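Local structure of NF-kappa-B inhibitor beta (Mus musculus, 1OY3) at residues G3-T6 and D10-L13; L15-Q20 and Q46-L51; P23-L28 and V61-A66; F27-S32 and E36-Q41; T80-A85 and V96-R101. The protein inhibits the transcription factor NF-kappa-B by binding it and trapping it in the cytoplasm. One frame throughout, in Å; residues are numbered along the deposited sequence.

Contact 1. Residues G3-T6 and D10-L13; sequences GYVT and DTAL
The ring of Tyr4 meets Asp10 at its CE2 corner, where the carbonyl O of Asp10 approaches obliquely at 4.2 Å. The same ring also touches Leu15 of the following helix and a polar side chain of another protein's chain. With CG anti to the backbone N (chi1 163°), the ring end of Tyr4 comes nearer to residues 10-13 than its first bond would suggest. The backbones hold each other more firmly. Thr6 N donates to Asp10 O over 3.1 Å, coming from above the carbonyl plane, 40° out of it, and Val5 CA adds a CA-H...O contact to this oxygen. One step along, Thr11 CA makes a similar contact to Tyr4 O at 3.4 Å. That oxygen also accepts from a water, 3.0 Å from Tyr4 O, which in turn accepts from Ala12 N in the first turn of the helix. Among the side chains, Thr6 CG2 lies alongside Asp10 CB at 3.4 Å, while Val5 CG1 reaches the methyl CG2 of Thr11. The Asp10 carboxylate looks elsewhere: OD1 accepts from Asn42 ND2, and OD2 forms a salt bridge to a basic side chain of the other protein. Thr11 OG1, as N-cap, accepts from Leu13 N at 3.1 Å. This is the entry to the first ankyrin repeat, where an incoming loop packs against the threonine-capped start of helix 12-18.

Contact 2. Residues L15-Q20 and Q46-L51; sequences LAVIHQ and QTALHL
Val17 and Leu51 carry this contact, meeting between helix 12-18 and helix 48-55 with their side chains crossed at about a right angle. Val17 CG2 presses on Leu51 CB at 3.2 Å, tighter than usual for two carbons, and also lies 3.6 Å from the end methyl CD1 of Leu51. The valine's first torsion (chi1 -40°) sets CG2 between its own backbone N and carbonyl carbon, facing the leucine, while the other branch, CG1, turns to Ala48 and stands 4.3 Å from its CB. Ile18 joins from the next position on the helix, its CG1 4.1 Å from Leu51 CD1, so this methyl is touched by both residues of the first helix. No hydrogen bond crosses the interface. The second helix is secured at its start by a capping box: Thr47 N donates to His50 ND1 in the plane of the imidazole (2.8 Å), and His50 N returns a weak, nearly straight bond to Thr47 OG1. Just before it, Gln46 O accepts from His14 NE2 of the first repeat. Here the first helices of ankyrin repeats 1 and 2 stack side by side through small and branched apolar residues, the second opening with Thr-Ala-Leu-His, a variant of the Thr-Pro-Leu-His signature of ankyrin repeats.

Contact 3. Residues P23-L28 and V61-A66; sequences PFLDFL and VEKLYA
Leu25 CG stands anti to its backbone N (chi1 169°) and Lys63 CG anti to its carbonyl carbon, and these two rotations send both side chains into the gap between neighbouring helices. Beyond CG the lysine chain is fully extended, long enough to reach across to Asp26. The helices are the second ones of ankyrin repeats 1 and 2, stacked in the parallel manner of the ankyrin fold: their short segments run in the same direction within 4°, with axes 11.2 Å apart. At that spacing the side chains do the bridging. On the buried side, Leu25 CD1 faces Leu64 CD2 at 4.4 Å, and both leucines continue into the first helices, Leu25 touching Leu13 and Leu64 touching Ala48. Nearer the surface, Leu25 CD2 rests against the aliphatic part of Lys63, 3.9 Å from its CD, as the two chains cross at a slant. The lysine thus plays two parts: its hydrocarbon chain packs on Leu25 and its charged end meets the acids. The ammonium is shared between two of them, for besides Asp26 it forms a salt bridge with Glu22, one turn before Asp26 on helix 22-32. Lys63 NZ meets Asp26 OD2 at 2.8 Å, on the syn side of the carboxylate and 17° out of its plane.

Contact 4. Residues F27-S32 and E36-Q41; sequences FLLGFS and EYLDLQ
The carbonyl oxygen of Leu28 is gripped by three donors at the end of helix 22-32, and one of them, the Ser32 hydroxyl, is also the atom that meets Tyr37 across the contact. Phe31 N and Ser32 N both bond to Leu28 O, the first at 2.9 Å, and Ser32 OG adds a third bond of 3.0 Å to Leu28 O from well above the carbonyl plane. The serine torsion (chi1 -57°) places OG beside its own backbone N, where it can fold back over the preceding turn. Fixed there, Ser32 OG sits at the edge of the Tyr37 ring, near the ring plane, 3.0 Å from Tyr37 CD2 and 3.4 Å from Tyr37 CE2. Tyr37 holds its ring anti to the backbone N and extends past the serine to touch Ala12 of the first helix. The neighbouring Leu38 turns its CD2 methyl into the angle between two residues of the helix: it lies 3.7 Å from Leu29 CD1, with the two leucine side chains at about a right angle, and 3.9 Å from Ser32 CB. Leu13 packs on both leucines, so the cluster reaches back to helix 12-18. Further along, Asp39 OD1 accepts from Gly70 N, tying the loop to the next repeat. Here the chain leaves the second helix of the first ankyrin repeat and folds back against it at the start of the linker to repeat 2.

Contact 5. Residues T80-A85 and V96-R101; sequences TALHLA and VLLQPR
The helix pair of the third ankyrin repeat is closed here: Ala81 and Leu82, at the start of helix 81-85, meet Leu97 and Leu98, where helix 91-97 ends. Leu97 reaches in with its CD1 methyl, which lies 3.9 Å from Ala81 CB and about as far from the backbone N of Leu82. A single methyl thereby touches both a side chain and the main chain in the first turn of the opposite helix. Leu82 also points at residues 96-101; with CG anti to the backbone N (chi1 -180°), its CD2 comes to Leu98 CD2 at 3.8 Å, the two side chains crossing at about a right angle. Leu98 is the first residue past the helix and the centre of an inverse gamma turn. In the ankyrin fold the two helices of a repeat run antiparallel, so the start of one faces the end of the other. The first helix begins with a capping box: Thr80 N donates almost straight to His83 ND1 (3.2 Å), and His83 N donates to Thr80 OG1 (3.1 Å). His83 NE2 bonds onward to His159 O of the fourth repeat. On the other flank, Leu97 touches Val61 and Ala81 touches Leu49 of repeat 2, while Leu97 O accepts from Gln150 NE2.

All five contacts lie in the N-terminal part of the stack, in or beside the first three ankyrin repeats. Contacts 1 and 4 belong to its outer end, their centres 10 Å apart, where the chain enters and leaves repeat 1. Contacts 2 and 3 join repeats 1 and 2 through first and second helices respectively; their centres are also 10 Å apart and their segments alternate along the chain. Contacts 1 and 2 share helix 12-18, contacts 3 and 4 helix 22-32. Contact 5, inside repeat 3, comes last in sequence, its centre about 15 Å from those of contacts 2 and 3, though its atoms touch both. Together they form one continuous stack, and residues of repeat 1 in contacts 1 to 4 also meet another protein's chain.

Contact 1. Residues G3-T6 and D10-L13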
# COMPACT_ATOMS: atom_id res chain seq x y z
N GLY C 3 6.27 -30.48 10.98
CA GLY C 3 5.16 -29.54 11.10
C GLY C 3 5.19 -28.62 12.31
O GLY C 3 4.14 -28.23 12.81
N TYR C 4 6.38 -28.28 12.77
CA TYR C 4 6.52 -27.38 13.92
C TYR C 4 6.20 -25.95 13.51
O TYR C 4 6.50 -25.53 12.39
CB TYR C 4 7.95 -27.44 14.46
CG TYR C 4 8.28 -26.27 15.35
CD1 TYR C 4 7.79 -26.20 16.65
CD2 TYR C 4 9.02 -25.18 14.86
CE1 TYR C 4 8.03 -25.08 17.45
CE2 TYR C 4 9.25 -24.06 15.65
CZ TYR C 4 8.75 -24.01 16.94
OH TYR C 4 8.97 -22.90 17.72
N VAL C 5 5.61 -25.20 14.43
CA VAL C 5 5.26 -23.81 14.19
C VAL C 5 5.36 -22.99 15.47
O VAL C 5 4.91 -23.45 16.52
CB VAL C 5 3.84 -23.68 13.62
CG1 VAL C 5 3.77 -24.28 12.22
CG2 VAL C 5 2.84 -24.36 14.54
N THR C 6 5.93 -21.80 15.38
CA THR C 6 6.08 -20.93 16.54
C THR C 6 4.74 -20.26 16.87
O THR C 6 3.75 -20.50 16.18
CB THR C 6 7.16 -19.85 16.28
OG1 THR C 6 7.48 -19.20 17.52
CG2 THR C 6 6.65 -18.80 15.30
N ASP C 10 5.62 -19.23 12.41
CA ASP C 10 6.84 -19.50 11.65
C ASP C 10 7.31 -20.95 11.76
O ASP C 10 7.60 -21.45 12.85
CB ASP C 10 7.97 -18.59 12.13
CG ASP C 10 7.74 -17.14 11.77
OD1 ASP C 10 7.31 -16.87 10.63
OD2 ASP C 10 8.01 -16.26 12.62
N THR C 11 7.38 -21.63 10.62
CA THR C 11 7.83 -23.02 10.61
C THR C 11 9.35 -23.05 10.63
O THR C 11 10.00 -22.01 10.74
CB THR C 11 7.36 -23.75 9.35
OG1 THR C 11 8.13 -23.30 8.23
CG2 THR C 11 5.88 -23.47 9.09
N ALA C 12 9.92 -24.25 10.53
CA ALA C 12 11.38 -24.39 10.53
C ALA C 12 11.98 -23.62 9.35
O ALA C 12 13.10 -23.12 9.43
CB ALA C 12 11.76 -25.87 10.45
N LEU C 13 11.22 -23.52 8.26
CA LEU C 13 11.67 -22.78 7.10
C LEU C 13 11.81 -21.30 7.43
O LEU C 13 12.89 -20.73 7.27
CB LEU C 13 10.71 -22.94 5.93
CG LEU C 13 11.14 -23.83 4.76
CD1 LEU C 13 10.30 -23.46 3.56
CD2 LEU C 13 12.61 -23.64 4.45
O HOH W 1 8.72 -26.94 10.90

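Contact 2. Residues L15-Q20 and Q46-L51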
# COMPACT_ATOMS: atom_id res chain seq x y z
N LEU C 15 12.14 -19.80 10.11
CA LEU C 15 13.23 -19.59 11.05
C LEU C 15 14.59 -19.79 10.42
O LEU C 15 15.57 -19.21 10.87
CB LEU C 15 13.06 -20.50 12.27
CG LEU C 15 11.79 -20.28 13.09
CD1 LEU C 15 11.69 -21.32 14.19
CD2 LEU C 15 11.80 -18.88 13.67
N ALA C 16 14.66 -20.61 9.37
CA ALA C 16 15.94 -20.84 8.71
C ALA C 16 16.38 -19.54 8.04
O ALA C 16 17.56 -19.19 8.07
CB ALA C 16 15.83 -21.96 7.67
N VAL C 17 15.43 -18.81 7.45
CA VAL C 17 15.75 -17.55 6.80
C VAL C 17 15.89 -16.43 7.83
O VAL C 17 16.76 -15.58 7.70
CB VAL C 17 14.69 -17.16 5.73
CG1 VAL C 17 14.26 -18.40 4.96
CG2 VAL C 17 13.51 -16.50 6.36
N ILE C 18 15.03 -16.43 8.85
CA ILE C 18 15.11 -15.42 9.90
C ILE C 18 16.51 -15.48 10.51
O ILE C 18 17.13 -14.45 10.76
CB ILE C 18 14.09 -15.67 11.02
CG1 ILE C 18 12.68 -15.44 10.50
CG2 ILE C 18 14.38 -14.76 12.20
CD1 ILE C 18 11.61 -16.11 11.34
N HIS C 19 16.99 -16.70 10.76
CA HIS C 19 18.31 -16.89 11.35
C HIS C 19 19.44 -16.95 10.31
O HIS C 19 20.59 -17.19 10.66
CB HIS C 19 18.33 -18.14 12.22
CG HIS C 19 17.62 -17.97 13.53
ND1 HIS C 19 16.28 -18.27 13.70
CD2 HIS C 19 18.05 -17.47 14.71
CE1 HIS C 19 15.92 -17.95 14.93
NE2 HIS C 19 16.97 -17.47 15.56
N GLN C 20 19.09 -16.73 9.05
CA GLN C 20 20.09 -16.74 7.99
C GLN C 20 21.02 -17.94 8.11
O GLN C 20 22.25 -17.80 8.10
CB GLN C 20 20.90 -15.44 8.05
CG GLN C 20 20.06 -14.20 7.81
CD GLN C 20 20.80 -12.91 8.12
OE1 GLN C 20 21.83 -12.61 7.53
NE2 GLN C 20 20.26 -12.15 9.06
N GLN C 46 3.24 -14.07 5.77
CA GLN C 46 4.50 -14.22 5.07
C GLN C 46 4.95 -15.66 4.88
O GLN C 46 4.75 -16.51 5.75
CB GLN C 46 5.60 -13.48 5.82
CG GLN C 46 5.36 -12.01 6.04
CD GLN C 46 6.32 -11.44 7.07
OE1 GLN C 46 6.61 -10.24 7.08
NE2 GLN C 46 6.81 -12.31 7.94
N THR C 47 5.55 -15.93 3.73
CA THR C 47 6.08 -17.26 3.45
C THR C 47 7.59 -17.11 3.64
O THR C 47 8.06 -16.02 3.99
CB THR C 47 5.80 -17.68 2.00
OG1 THR C 47 6.42 -16.73 1.11
CG2 THR C 47 4.30 -17.72 1.73
N ALA C 48 8.34 -18.18 3.43
CA ALA C 48 9.79 -18.10 3.57
C ALA C 48 10.35 -17.17 2.49
O ALA C 48 11.32 -16.44 2.72
CB ALA C 48 10.40 -19.48 3.43
N LEU C 49 9.72 -17.19 1.31
CA LEU C 49 10.15 -16.35 0.19
C LEU C 49 10.04 -14.89 0.60
O LEU C 49 10.97 -14.12 0.42
CB LEU C 49 9.26 -16.59 -1.05
CG LEU C 49 9.89 -16.64 -2.44
CD1 LEU C 49 8.92 -16.06 -3.47
CD2 LEU C 49 11.19 -15.89 -2.46
N HIS C 50 8.89 -14.52 1.14
CA HIS C 50 8.63 -13.15 1.59
C HIS C 50 9.74 -12.70 2.54
O HIS C 50 10.26 -11.59 2.43
CB HIS C 50 7.30 -13.06 2.35
CG HIS C 50 6.09 -13.14 1.48
ND1 HIS C 50 5.07 -14.04 1.72
CD2 HIS C 50 5.68 -12.37 0.44
CE1 HIS C 50 4.09 -13.83 0.86
NE2 HIS C 50 4.43 -12.82 0.07
N LEU C 51 10.07 -13.56 3.48
CA LEU C 51 11.11 -13.24 4.45
C LEU C 51 12.45 -13.00 3.76
O LEU C 51 13.15 -12.04 4.07
CB LEU C 51 11.24 -14.37 5.48
CG LEU C 51 10.00 -14.49 6.36
CD1 LEU C 51 10.10 -15.72 7.27
CD2 LEU C 51 9.84 -13.22 7.17

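Contact 3. Residues P23-L28 and V61-A66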
# COMPACT_ATOMS: atom_id res chain seq x y z
N PRO C 23 23.07 -23.49 5.73
CA PRO C 23 23.21 -24.94 5.90
C PRO C 23 21.91 -25.64 6.28
O PRO C 23 21.52 -26.62 5.65
CB PRO C 23 24.28 -25.05 6.98
CG PRO C 23 25.18 -23.89 6.64
CD PRO C 23 24.16 -22.78 6.42
N PHE C 24 21.23 -25.15 7.31
CA PHE C 24 19.97 -25.77 7.71
C PHE C 24 18.93 -25.53 6.63
O PHE C 24 18.10 -26.41 6.36
CB PHE C 24 19.49 -25.22 9.06
CG PHE C 24 18.39 -26.05 9.69
CD1 PHE C 24 18.52 -27.43 9.81
CD2 PHE C 24 17.22 -25.45 10.15
CE1 PHE C 24 17.51 -28.21 10.38
CE2 PHE C 24 16.20 -26.21 10.73
CZ PHE C 24 16.34 -27.59 10.85
N LEU C 25 18.96 -24.36 6.01
CA LEU C 25 18.01 -24.06 4.94
C LEU C 25 18.13 -25.15 3.90
O LEU C 25 17.13 -25.76 3.51
CB LEU C 25 18.30 -22.71 4.28
CG LEU C 25 17.49 -22.49 2.99
CD1 LEU C 25 16.00 -22.66 3.28
CD2 LEU C 25 17.76 -21.11 2.41
N ASP C 26 19.36 -25.41 3.46
CA ASP C 26 19.62 -26.44 2.45
C ASP C 26 19.02 -27.77 2.87
O ASP C 26 18.40 -28.48 2.07
CB ASP C 26 21.13 -26.59 2.22
CG ASP C 26 21.73 -25.41 1.48
OD1 ASP C 26 22.97 -25.39 1.29
OD2 ASP C 26 20.97 -24.50 1.09
N PHE C 27 19.20 -28.11 4.15
CA PHE C 27 18.67 -29.35 4.68
C PHE C 27 17.15 -29.37 4.49
O PHE C 27 16.61 -30.26 3.83
CB PHE C 27 19.00 -29.46 6.17
CG PHE C 27 18.40 -30.66 6.84
CD1 PHE C 27 18.83 -31.94 6.52
CD2 PHE C 27 17.41 -30.51 7.81
CE1 PHE C 27 18.29 -33.06 7.15
CE2 PHE C 27 16.86 -31.62 8.45
CZ PHE C 27 17.30 -32.89 8.12
N LEU C 28 16.47 -28.39 5.06
CA LEU C 28 15.01 -28.30 4.95
C LEU C 28 14.56 -28.44 3.50
O LEU C 28 13.76 -29.32 3.17
CB LEU C 28 14.51 -26.97 5.52
CG LEU C 28 14.39 -26.79 7.04
CD1 LEU C 28 15.69 -27.13 7.70
CD2 LEU C 28 14.01 -25.36 7.35
N VAL C 61 16.72 -16.21 -2.07
CA VAL C 61 15.51 -16.13 -2.86
C VAL C 61 15.56 -17.14 -4.00
O VAL C 61 14.53 -17.73 -4.35
CB VAL C 61 15.30 -14.70 -3.42
CG1 VAL C 61 14.21 -14.71 -4.49
CG2 VAL C 61 14.90 -13.75 -2.27
N GLU C 62 16.74 -17.37 -4.56
CA GLU C 62 16.89 -18.32 -5.66
C GLU C 62 16.63 -19.75 -5.20
O GLU C 62 15.97 -20.52 -5.90
CB GLU C 62 18.29 -18.22 -6.29
CG GLU C 62 18.57 -19.25 -7.39
CD GLU C 62 19.89 -19.01 -8.11
OE1 GLU C 62 20.89 -18.71 -7.43
OE2 GLU C 62 19.93 -19.13 -9.35
N LYS C 63 17.16 -20.11 -4.04
CA LYS C 63 16.97 -21.46 -3.52
C LYS C 63 15.49 -21.74 -3.36
O LYS C 63 14.98 -22.75 -3.85
CB LYS C 63 17.67 -21.62 -2.17
CG LYS C 63 19.17 -21.48 -2.24
CD LYS C 63 19.77 -21.76 -0.87
CE LYS C 63 21.28 -21.68 -0.90
NZ LYS C 63 21.80 -21.85 0.48
N LEU C 64 14.80 -20.82 -2.69
CA LEU C 64 13.37 -20.95 -2.47
C LEU C 64 12.64 -20.98 -3.81
O LEU C 64 11.75 -21.81 -4.02
CB LEU C 64 12.87 -19.79 -1.59
CG LEU C 64 13.49 -19.82 -0.19
CD1 LEU C 64 13.23 -18.53 0.57
CD2 LEU C 64 12.93 -21.03 0.56
N TYR C 65 13.04 -20.10 -4.72
CA TYR C 65 12.40 -20.02 -6.04
C TYR C 65 12.70 -21.31 -6.83
O TYR C 65 11.81 -21.90 -7.44
CB TYR C 65 12.94 -18.80 -6.80
CG TYR C 65 12.21 -18.43 -8.09
CD1 TYR C 65 12.88 -17.77 -9.12
CD2 TYR C 65 10.85 -18.70 -8.26
CE1 TYR C 65 12.23 -17.38 -10.27
CE2 TYR C 65 10.17 -18.30 -9.43
CZ TYR C 65 10.88 -17.64 -10.42
OH TYR C 65 10.24 -17.22 -11.58
N ALA C 66 13.95 -21.75 -6.79
CA ALA C 66 14.38 -22.95 -7.48
C ALA C 66 13.62 -24.15 -6.94
O ALA C 66 13.25 -25.05 -7.69
CB ALA C 66 15.89 -23.16 -7.30

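Contact 4. Residues F27-S32 and E36-Q41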
# COMPACT_ATOMS: atom_id res chain seq x y z
N PHE C 27 19.20 -28.11 4.15
CA PHE C 27 18.67 -29.35 4.68
C PHE C 27 17.15 -29.37 4.49
O PHE C 27 16.61 -30.26 3.83
CB PHE C 27 19.00 -29.46 6.17
CG PHE C 27 18.40 -30.66 6.84
CD1 PHE C 27 18.83 -31.94 6.52
CD2 PHE C 27 17.41 -30.51 7.81
CE1 PHE C 27 18.29 -33.06 7.15
CE2 PHE C 27 16.86 -31.62 8.45
CZ PHE C 27 17.30 -32.89 8.12
N LEU C 28 16.47 -28.39 5.06
CA LEU C 28 15.01 -28.30 4.95
C LEU C 28 14.56 -28.44 3.50
O LEU C 28 13.76 -29.32 3.17
CB LEU C 28 14.51 -26.97 5.52
CG LEU C 28 14.39 -26.79 7.04
CD1 LEU C 28 15.69 -27.13 7.70
CD2 LEU C 28 14.01 -25.36 7.35
N LEU C 29 15.09 -27.58 2.64
CA LEU C 29 14.73 -27.61 1.23
C LEU C 29 14.99 -28.99 0.62
O LEU C 29 14.37 -29.35 -0.38
CB LEU C 29 15.52 -26.54 0.47
CG LEU C 29 14.71 -25.29 0.09
CD1 LEU C 29 13.81 -24.88 1.24
CD2 LEU C 29 15.65 -24.16 -0.29
N GLY C 30 15.89 -29.74 1.24
CA GLY C 30 16.20 -31.07 0.74
C GLY C 30 14.96 -31.92 0.60
O GLY C 30 14.90 -32.81 -0.25
N PHE C 31 13.96 -31.65 1.42
CA PHE C 31 12.71 -32.40 1.39
C PHE C 31 11.59 -31.51 0.85
O PHE C 31 10.88 -31.87 -0.09
CB PHE C 31 12.35 -32.88 2.79
CG PHE C 31 13.45 -33.64 3.47
CD1 PHE C 31 13.80 -34.92 3.04
CD2 PHE C 31 14.16 -33.08 4.53
CE1 PHE C 31 14.84 -35.62 3.64
CE2 PHE C 31 15.20 -33.77 5.14
CZ PHE C 31 15.54 -35.04 4.70
N SER C 32 11.47 -30.33 1.46
CA SER C 32 10.45 -29.35 1.11
C SER C 32 10.17 -29.16 -0.38
O SER C 32 9.01 -29.01 -0.78
CB SER C 32 10.83 -28.00 1.71
OG SER C 32 10.99 -28.09 3.11
N GLU C 36 3.86 -28.27 -0.22
CA GLU C 36 3.10 -27.08 0.12
C GLU C 36 3.75 -26.44 1.35
O GLU C 36 3.43 -25.32 1.73
CB GLU C 36 1.64 -27.43 0.45
CG GLU C 36 0.92 -28.22 -0.63
CD GLU C 36 -0.57 -28.35 -0.37
OE1 GLU C 36 -1.32 -28.67 -1.32
OE2 GLU C 36 -1.00 -28.13 0.78
N TYR C 37 4.67 -27.18 1.95
CA TYR C 37 5.39 -26.72 3.13
C TYR C 37 6.12 -25.42 2.81
O TYR C 37 6.26 -24.55 3.68
CB TYR C 37 6.40 -27.79 3.56
CG TYR C 37 7.18 -27.46 4.81
CD1 TYR C 37 6.56 -27.36 6.05
CD2 TYR C 37 8.56 -27.27 4.75
CE1 TYR C 37 7.30 -27.09 7.21
CE2 TYR C 37 9.31 -27.01 5.90
CZ TYR C 37 8.67 -26.92 7.13
OH TYR C 37 9.42 -26.66 8.26
N LEU C 38 6.59 -25.28 1.58
CA LEU C 38 7.31 -24.07 1.18
C LEU C 38 6.46 -22.82 1.26
O LEU C 38 6.94 -21.77 1.68
CB LEU C 38 7.84 -24.20 -0.26
CG LEU C 38 9.08 -25.04 -0.51
CD1 LEU C 38 9.39 -25.06 -2.00
CD2 LEU C 38 10.25 -24.46 0.27
N ASP C 39 5.19 -22.93 0.87
CA ASP C 39 4.31 -21.77 0.87
C ASP C 39 3.55 -21.46 2.15
O ASP C 39 2.71 -20.56 2.17
CB ASP C 39 3.32 -21.87 -0.30
CG ASP C 39 4.01 -21.94 -1.65
OD1 ASP C 39 4.97 -21.16 -1.86
OD2 ASP C 39 3.59 -22.77 -2.49
N LEU C 40 3.84 -22.19 3.22
CA LEU C 40 3.16 -21.94 4.48
C LEU C 40 3.40 -20.50 4.91
O LEU C 40 4.53 -20.02 4.87
CB LEU C 40 3.65 -22.90 5.56
CG LEU C 40 3.25 -24.37 5.36
CD1 LEU C 40 3.86 -25.22 6.46
CD2 LEU C 40 1.73 -24.50 5.36
N GLN C 41 2.34 -19.82 5.32
CA GLN C 41 2.43 -18.42 5.74
C GLN C 41 2.31 -18.27 7.25
O GLN C 41 1.37 -18.80 7.84
CB GLN C 41 1.31 -17.62 5.07
CG GLN C 41 1.29 -17.75 3.55
CD GLN C 41 0.01 -17.21 2.93
OE1 GLN C 41 -0.71 -17.92 2.23
NE2 GLN C 41 -0.28 -15.94 3.19

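Contact 5. Residues T80-A85 and V96-R101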
# COMPACT_ATOMS: atom_id res chain seq x y z
N THR C 80 3.35 -9.45 -2.69
CA THR C 80 4.00 -10.67 -3.16
C THR C 80 5.45 -10.46 -2.77
O THR C 80 5.80 -9.38 -2.26
CB THR C 80 3.98 -10.79 -4.69
OG1 THR C 80 4.60 -9.62 -5.25
CG2 THR C 80 2.56 -10.92 -5.22
N ALA C 81 6.29 -11.47 -3.01
CA ALA C 81 7.71 -11.36 -2.71
C ALA C 81 8.30 -10.22 -3.53
O ALA C 81 9.15 -9.47 -3.05
CB ALA C 81 8.44 -12.67 -3.04
N LEU C 82 7.85 -10.08 -4.78
CA LEU C 82 8.34 -9.01 -5.65
C LEU C 82 7.96 -7.65 -5.09
O LEU C 82 8.72 -6.71 -5.19
CB LEU C 82 7.80 -9.14 -7.09
CG LEU C 82 8.28 -8.04 -8.05
CD1 LEU C 82 9.81 -8.04 -8.08
CD2 LEU C 82 7.72 -8.24 -9.48
N HIS C 83 6.76 -7.54 -4.51
CA HIS C 83 6.32 -6.26 -3.94
C HIS C 83 7.23 -5.83 -2.82
O HIS C 83 7.56 -4.66 -2.70
CB HIS C 83 4.91 -6.36 -3.35
CG HIS C 83 3.81 -6.09 -4.33
ND1 HIS C 83 3.03 -7.09 -4.87
CD2 HIS C 83 3.35 -4.93 -4.86
CE1 HIS C 83 2.14 -6.56 -5.68
NE2 HIS C 83 2.31 -5.25 -5.70
N LEU C 84 7.61 -6.79 -1.98
CA LEU C 84 8.47 -6.53 -0.84
C LEU C 84 9.86 -6.10 -1.29
O LEU C 84 10.46 -5.21 -0.69
CB LEU C 84 8.55 -7.78 0.05
CG LEU C 84 7.20 -8.21 0.65
CD1 LEU C 84 7.34 -9.56 1.35
CD2 LEU C 84 6.72 -7.14 1.62
N ALA C 85 10.36 -6.72 -2.35
CA ALA C 85 11.67 -6.38 -2.87
C ALA C 85 11.67 -4.92 -3.27
O ALA C 85 12.65 -4.21 -3.05
CB ALA C 85 12.02 -7.25 -4.09
N VAL C 96 16.28 -12.10 -9.60
CA VAL C 96 16.14 -13.55 -9.48
C VAL C 96 14.70 -13.95 -9.79
O VAL C 96 14.45 -14.93 -10.49
CB VAL C 96 16.46 -14.02 -8.04
CG1 VAL C 96 16.13 -15.49 -7.91
CG2 VAL C 96 17.93 -13.75 -7.69
N LEU C 97 13.75 -13.19 -9.27
CA LEU C 97 12.34 -13.49 -9.49
C LEU C 97 11.84 -13.21 -10.89
O LEU C 97 11.01 -13.95 -11.42
CB LEU C 97 11.46 -12.73 -8.49
CG LEU C 97 11.60 -13.08 -7.01
CD1 LEU C 97 10.75 -12.13 -6.19
CD2 LEU C 97 11.18 -14.54 -6.76
N LEU C 98 12.35 -12.14 -11.50
CA LEU C 98 11.93 -11.71 -12.83
C LEU C 98 12.47 -12.49 -14.03
O LEU C 98 13.02 -11.91 -14.97
CB LEU C 98 12.25 -10.22 -12.98
CG LEU C 98 11.52 -9.31 -11.98
CD1 LEU C 98 12.10 -7.92 -12.01
CD2 LEU C 98 10.04 -9.29 -12.29
N GLN C 99 12.31 -13.81 -14.00
CA GLN C 99 12.75 -14.70 -15.08
C GLN C 99 12.19 -16.08 -14.80
O GLN C 99 11.70 -16.33 -13.71
CB GLN C 99 14.29 -14.77 -15.14
CG GLN C 99 14.95 -15.38 -13.91
CD GLN C 99 16.47 -15.22 -13.92
OE1 GLN C 99 17.02 -14.38 -13.21
NE2 GLN C 99 17.14 -16.03 -14.73
N PRO C 100 12.23 -16.99 -15.79
CA PRO C 100 11.70 -18.33 -15.58
C PRO C 100 12.39 -18.99 -14.39
O PRO C 100 13.60 -18.91 -14.25
CB PRO C 100 12.02 -19.03 -16.90
CG PRO C 100 11.94 -17.91 -17.89
CD PRO C 100 12.66 -16.80 -17.19
N ARG C 101 11.60 -19.64 -13.55
CA ARG C 101 12.13 -20.33 -12.38
C ARG C 101 13.33 -21.21 -12.75
O ARG C 101 13.38 -21.77 -13.84
CB ARG C 101 11.04 -21.19 -11.74
CG ARG C 101 11.54 -22.12 -10.65
CD ARG C 101 10.46 -23.04 -10.10
NE ARG C 101 9.58 -22.38 -9.14
CZ ARG C 101 8.52 -21.65 -9.46
NH1 ARG C 101 8.19 -21.46 -10.73
NH2 ARG C 101 7.79 -21.10 -8.50